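Local structure of putative pectin lyase (Geobacillus virus E2, 7CHU) at residues Pro156-Phe160 / Gly173-Ile179; Thr490-Ser494 / Phe506-Gly511. The protein serves as the trimeric tailspike of a thermophilic bacteriophage and, as its pectin lyase-like fold suggests, probably recognises or cleaves a host surface polysaccharide. One frame throughout, in Å; residues are numbered along the deposited sequence.

Contact 1: Pro156-Phe160 / Gly173-Ile179; sequences PVFEF and GIEKMCI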
loop_
_atom_site.group_PDB
_atom_site.type_symbol
_atom_site.label_atom_id
_atom_site.label_comp_id
_atom_site.label_asym_id
_atom_site.label_seq_id
_atom_site.Cartn_x
_atom_site.Cartn_y
_atom_site.Cartn_z
ATOM N N PRO A 156 -28.188 12.480 8.341
ATOM C CA PRO A 156 -26.750 12.756 8.242
ATOM C C PRO A 156 -26.452 14.243 8.370
ATOM O O PRO A 156 -27.314 15.091 8.144
ATOM C CB PRO A 156 -26.381 12.239 6.849
ATOM C CG PRO A 156 -27.666 12.243 6.073
ATOM C CD PRO A 156 -28.753 11.976 7.073
ATOM N N VAL A 157 -25.209 14.540 8.770
ATOM C CA VAL A 157 -24.731 15.921 8.761
ATOM C C VAL A 157 -24.544 16.386 7.325
ATOM O O VAL A 157 -25.077 17.422 6.911
ATOM C CB VAL A 157 -23.424 16.053 9.566
ATOM C CG1 VAL A 157 -22.945 17.491 9.563
ATOM C CG2 VAL A 157 -23.620 15.609 10.985
ATOM N N PHE A 158 -23.815 15.596 6.530
ATOM C CA PHE A 158 -23.658 15.828 5.098
ATOM C C PHE A 158 -24.278 14.649 4.364
ATOM O O PHE A 158 -23.803 13.518 4.507
ATOM C CB PHE A 158 -22.182 15.948 4.701
ATOM C CG PHE A 158 -21.510 17.187 5.192
ATOM C CD1 PHE A 158 -22.035 18.443 4.903
ATOM C CD2 PHE A 158 -20.327 17.103 5.912
ATOM C CE1 PHE A 158 -21.392 19.591 5.342
ATOM C CE2 PHE A 158 -19.681 18.244 6.349
ATOM C CZ PHE A 158 -20.211 19.486 6.073
ATOM N N GLU A 159 -25.277 14.927 3.522
ATOM C CA GLU A 159 -25.887 13.931 2.650
ATOM C C GLU A 159 -25.445 14.192 1.211
ATOM O O GLU A 159 -25.802 15.225 0.627
ATOM C CB GLU A 159 -27.421 13.969 2.764
ATOM C CG GLU A 159 -28.111 12.814 2.016
ATOM C CD GLU A 159 -29.659 12.948 1.918
ATOM O OE1 GLU A 159 -30.185 14.078 1.804
ATOM O OE2 GLU A 159 -30.355 11.911 1.929
ATOM N N PHE A 160 -24.698 13.245 0.634
ATOM C CA PHE A 160 -24.354 13.236 -0.786
ATOM C C PHE A 160 -25.275 12.222 -1.450
ATOM O O PHE A 160 -25.191 11.028 -1.156
ATOM C CB PHE A 160 -22.888 12.840 -1.038
ATOM C CG PHE A 160 -21.847 13.790 -0.471
ATOM C CD1 PHE A 160 -21.507 13.741 0.876
ATOM C CD2 PHE A 160 -21.185 14.701 -1.299
ATOM C CE1 PHE A 160 -20.541 14.594 1.392
ATOM C CE2 PHE A 160 -20.219 15.557 -0.797
ATOM C CZ PHE A 160 -19.909 15.512 0.561
ATOM N N GLY A 173 -16.473 14.783 -2.850
ATOM C CA GLY A 173 -15.484 14.400 -1.856
ATOM C C GLY A 173 -15.482 15.318 -0.655
ATOM O O GLY A 173 -16.123 16.380 -0.639
ATOM N N ILE A 174 -14.752 14.866 0.370
ATOM C CA ILE A 174 -14.461 15.623 1.578
ATOM C C ILE A 174 -12.953 15.531 1.802
ATOM O O ILE A 174 -12.363 14.460 1.625
ATOM C CB ILE A 174 -15.220 15.064 2.812
ATOM C CG1 ILE A 174 -16.749 15.080 2.590
ATOM C CG2 ILE A 174 -14.839 15.838 4.084
ATOM C CD1 ILE A 174 -17.538 14.508 3.749
ATOM N N GLU A 175 -12.335 16.637 2.215
ATOM C CA GLU A 175 -10.914 16.663 2.545
ATOM C C GLU A 175 -10.696 17.560 3.753
ATOM O O GLU A 175 -11.299 18.626 3.856
ATOM C CB GLU A 175 -10.041 17.174 1.384
ATOM C CG GLU A 175 -10.162 16.437 0.060
ATOM C CD GLU A 175 -9.444 17.199 -1.075
ATOM O OE1 GLU A 175 -8.413 17.845 -0.801
ATOM O OE2 GLU A 175 -9.917 17.181 -2.232
ATOM N N LYS A 176 -9.849 17.108 4.672
ATOM C CA LYS A 176 -9.264 17.955 5.707
ATOM C C LYS A 176 -10.310 18.654 6.592
ATOM O O LYS A 176 -10.282 19.878 6.777
ATOM C CB LYS A 176 -8.333 18.988 5.061
ATOM C CG LYS A 176 -7.310 18.416 4.126
ATOM C CD LYS A 176 -6.286 17.651 4.919
ATOM C CE LYS A 176 -5.167 17.072 4.050
ATOM N NZ LYS A 176 -4.160 16.421 4.971
ATOM N N MET A 177 -11.175 17.853 7.217
ATOM C CA MET A 177 -12.141 18.375 8.180
ATOM C C MET A 177 -12.715 17.206 8.980
ATOM O O MET A 177 -12.589 16.045 8.580
ATOM C CB MET A 177 -13.267 19.167 7.487
ATOM C CG MET A 177 -14.326 18.293 6.811
ATOM S SD MET A 177 -15.776 19.253 6.196
ATOM C CE MET A 177 -14.946 20.214 4.984
ATOM N N CYS A 178 -13.339 17.529 10.122
ATOM C CA CYS A 178 -13.952 16.551 11.029
ATOM C C CYS A 178 -15.453 16.808 11.095
ATOM O O CYS A 178 -15.894 17.964 11.095
ATOM C CB CYS A 178 -13.364 16.633 12.475
ATOM S SG CYS A 178 -13.991 15.359 13.690
ATOM N N ILE A 179 -16.237 15.730 11.144
ATOM C CA ILE A 179 -17.644 15.786 11.534
ATOM C C ILE A 179 -17.752 15.170 12.924
ATOM O O ILE A 179 -17.418 13.993 13.115
ATOM C CB ILE A 179 -18.556 15.049 10.541
ATOM C CG1 ILE A 179 -18.648 15.818 9.224
ATOM C CG2 ILE A 179 -19.964 14.897 11.149
ATOM C CD1 ILE A 179 -17.496 15.533 8.244
#

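Contact 2: Thr490-Ser494 / Phe506-Gly511; sequences TLNNS and FKDNTG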
loop_
_atom_site.group_PDB
_atom_site.type_symbol
_atom_site.label_atom_id
_atom_site.label_comp_id
_atom_site.label_asym_id
_atom_site.label_seq_id
_atom_site.Cartn_x
_atom_site.Cartn_y
_atom_site.Cartn_z
ATOM N N THR A 490 9.692 -59.054 -13.053
ATOM C CA THR A 490 10.467 -58.865 -11.839
ATOM C C THR A 490 11.938 -58.618 -12.170
ATOM O O THR A 490 12.501 -59.217 -13.092
ATOM C CB THR A 490 10.311 -60.084 -10.919
ATOM O OG1 THR A 490 10.751 -61.255 -11.609
ATOM C CG2 THR A 490 8.855 -60.293 -10.571
ATOM N N LEU A 491 12.544 -57.710 -11.421
ATOM C CA LEU A 491 13.981 -57.524 -11.395
ATOM C C LEU A 491 14.627 -58.586 -10.508
ATOM O O LEU A 491 13.959 -59.244 -9.716
ATOM C CB LEU A 491 14.319 -56.138 -10.855
ATOM C CG LEU A 491 13.701 -54.951 -11.597
ATOM C CD1 LEU A 491 13.994 -53.694 -10.817
ATOM C CD2 LEU A 491 14.246 -54.882 -12.998
ATOM N N ASN A 492 15.947 -58.733 -10.632
ATOM C CA ASN A 492 16.698 -59.582 -9.716
ATOM C C ASN A 492 16.486 -59.155 -8.266
ATOM O O ASN A 492 16.277 -57.973 -7.965
ATOM C CB ASN A 492 18.178 -59.545 -10.056
ATOM C CG ASN A 492 18.487 -60.322 -11.303
ATOM O OD1 ASN A 492 17.583 -60.852 -11.951
ATOM N ND2 ASN A 492 19.760 -60.398 -11.656
ATOM N N ASN A 493 16.503 -60.148 -7.368
ATOM C CA ASN A 493 16.364 -59.935 -5.920
ATOM C C ASN A 493 14.969 -59.429 -5.562
ATOM O O ASN A 493 14.795 -58.618 -4.650
ATOM C CB ASN A 493 17.458 -59.009 -5.380
ATOM C CG ASN A 493 18.861 -59.625 -5.517
ATOM O OD1 ASN A 493 19.101 -60.754 -5.105
ATOM N ND2 ASN A 493 19.768 -58.889 -6.100
ATOM N N SER A 494 13.956 -59.967 -6.246
ATOM C CA SER A 494 12.578 -59.508 -6.122
ATOM C C SER A 494 11.707 -60.564 -5.461
ATOM O O SER A 494 11.650 -61.707 -5.923
ATOM C CB SER A 494 11.987 -59.178 -7.490
ATOM O OG SER A 494 12.562 -57.990 -7.979
ATOM N N PHE A 506 10.550 -65.839 -5.286
ATOM C CA PHE A 506 11.677 -64.920 -5.214
ATOM C C PHE A 506 12.524 -65.102 -6.465
ATOM O O PHE A 506 12.968 -66.219 -6.758
ATOM C CB PHE A 506 12.501 -65.188 -3.948
ATOM C CG PHE A 506 13.651 -64.228 -3.738
ATOM C CD1 PHE A 506 13.404 -62.903 -3.424
ATOM C CD2 PHE A 506 14.970 -64.670 -3.791
ATOM C CE1 PHE A 506 14.456 -62.019 -3.202
ATOM C CE2 PHE A 506 16.030 -63.790 -3.579
ATOM C CZ PHE A 506 15.763 -62.459 -3.278
ATOM N N LYS A 507 12.743 -64.024 -7.221
ATOM C CA LYS A 507 13.752 -64.062 -8.275
ATOM C C LYS A 507 15.070 -63.622 -7.662
ATOM O O LYS A 507 15.220 -62.462 -7.258
ATOM C CB LYS A 507 13.382 -63.175 -9.460
ATOM C CG LYS A 507 14.481 -63.084 -10.509
ATOM C CD LYS A 507 14.076 -62.171 -11.704
ATOM C CE LYS A 507 13.172 -62.916 -12.680
ATOM N NZ LYS A 507 12.764 -62.090 -13.863
ATOM N N ASP A 508 16.043 -64.532 -7.607
ATOM C CA ASP A 508 17.218 -64.241 -6.796
ATOM C C ASP A 508 18.267 -63.487 -7.617
ATOM O O ASP A 508 18.043 -63.065 -8.757
ATOM C CB ASP A 508 17.764 -65.512 -6.128
ATOM C CG ASP A 508 18.293 -66.555 -7.120
ATOM O OD1 ASP A 508 18.503 -66.215 -8.310
ATOM O OD2 ASP A 508 18.507 -67.727 -6.688
ATOM N N ASN A 509 19.434 -63.306 -7.008
ATOM C CA ASN A 509 20.512 -62.555 -7.625
ATOM C C ASN A 509 20.988 -63.170 -8.932
ATOM O O ASN A 509 21.632 -62.477 -9.718
ATOM C CB ASN A 509 21.679 -62.440 -6.653
ATOM C CG ASN A 509 22.668 -61.346 -7.052
ATOM O OD1 ASN A 509 22.299 -60.185 -7.245
ATOM N ND2 ASN A 509 23.915 -61.728 -7.200
ATOM N N THR A 510 20.708 -64.446 -9.181
ATOM C CA THR A 510 21.116 -65.070 -10.438
ATOM C C THR A 510 20.081 -64.876 -11.546
ATOM O O THR A 510 20.273 -65.391 -12.656
ATOM C CB THR A 510 21.392 -66.580 -10.232
ATOM O OG1 THR A 510 20.157 -67.294 -10.062
ATOM C CG2 THR A 510 22.284 -66.817 -9.008
ATOM N N GLY A 511 18.982 -64.163 -11.270
ATOM C CA GLY A 511 17.927 -64.006 -12.245
ATOM C C GLY A 511 16.986 -65.184 -12.366
ATOM O O GLY A 511 16.138 -65.196 -13.269
HETATM O O HOH W 1 21.697 -59.336 -9.712
HETATM O O HOH W 2 19.142 -63.215 -4.045
#

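Contact 1: Pro156-Phe160 / Gly173-Ile179
F158 and F160 reach from one wall of the chain toward the corner formed by G173-I179, and the aliphatic side chains of I174 and I179 receive them. F160 crosses I174 at a slant: the far end of the ring lies on the ethyl branch, with CZ of F160 3.8 Å from CG1 of I174 and CE1 of F160 3.8 Å from CD1 of I174. Because CG1 of I174 stands anti to its carbonyl carbon (chi1 -59°) and the branch then runs on extended, both of its carbons are laid against this ring. F158 presents its CD2-CE2 side to I179. There CG1 of I179 sits 3.9 Å from CE2 of F158 and approaches obliquely, whereas CD1 of I179 lies in the ring plane at the edge, 4.0 Å from CE2 of F158. The sulfur of M177 comes to the same CE2 of F158, at 4.0 Å. This Met-aromatic contact is also oblique, SD standing 65° off the ring normal; CG of M177, set between the backbone N and the carbonyl carbon (chi1 77°), and an extended chi2 carry the sulfur there. V157 and I179 run antiparallel and touch through one methyl each, CG2 of V157 lying 3.7 Å from CG2 of I179. All seven touching residues are buried, and the cluster continues onto I147, L137 and I130 of adjoining strands. The charged E159, E175 and K176 point elsewhere, pairing with K127, R136 and D201. Side chains from different faces of the coil meeting in an aliphatic and aromatic interior, with the chain cornering at V157-F158 and K176, are characteristic of the right-handed parallel beta-helix of the pectate lyase-like family.

Contact 2: Thr490-Ser494 / Phe506-Gly511
N493 and S494 together face K507, forming a G1 beta bulge at the end of an antiparallel hairpin that belongs to a small three-stranded sheet. The backbone bonds define it: S494 and K507 are a hydrogen-bonded pair, with S494 N to K507 O at 3.0 Å and K507 N to S494 O at 2.9 Å, while N493 N adds a weak bond to the same K507 O. Beyond the strand, a type I turn runs from D508 to G511, and D508 OD1 accepts from T510 N as an Asx turn. The F506 ring meets the bulge backbone obliquely, CE1 of F506 lying 3.5 Å from C of N493.

A second group is made of asparagine amides. N493 and N509 lie side by side with their amide planes 12° apart, and ND2 of N493 gives a hydrogen bond to OD1 of N509 at 3.1 Å. One water links OD1 of N493 to N509 N; another joins ND2 of N492 to OD1 of N509.

Among the hydroxyls, S494 OG donates to L491 O at 2.6 Å and is hydrogen-bonded to T481 OG1 of the third subunit, whose strand extends the sheet.

The lysine ammonium comes last. Bent at chi3 (-80°), K507 donates from NZ weakly to T490 OG1, which bonds A487 O, and at 3.0 Å to T490 O, tilted 34° from that carbonyl plane.

Overall arrangement
Contact 1 lies in the body of the chain and contact 2 close to its C-terminal end; their centres are about 86 Å apart, and they share no strand. Contact 1 is wholly buried and joins faces of the beta-helix mainly through apolar side chains, with its charged residues turned to other partners. Contact 2, only partly buried, depends instead on backbone pairing, asparagine amides, a lysine and bridging waters. Trimer contacts differ too: around contact 1, neighbouring subunits come within reach of just E175 and K176, whereas at 490-494/506-511 the third subunit reaches seven residues and continues the sheet.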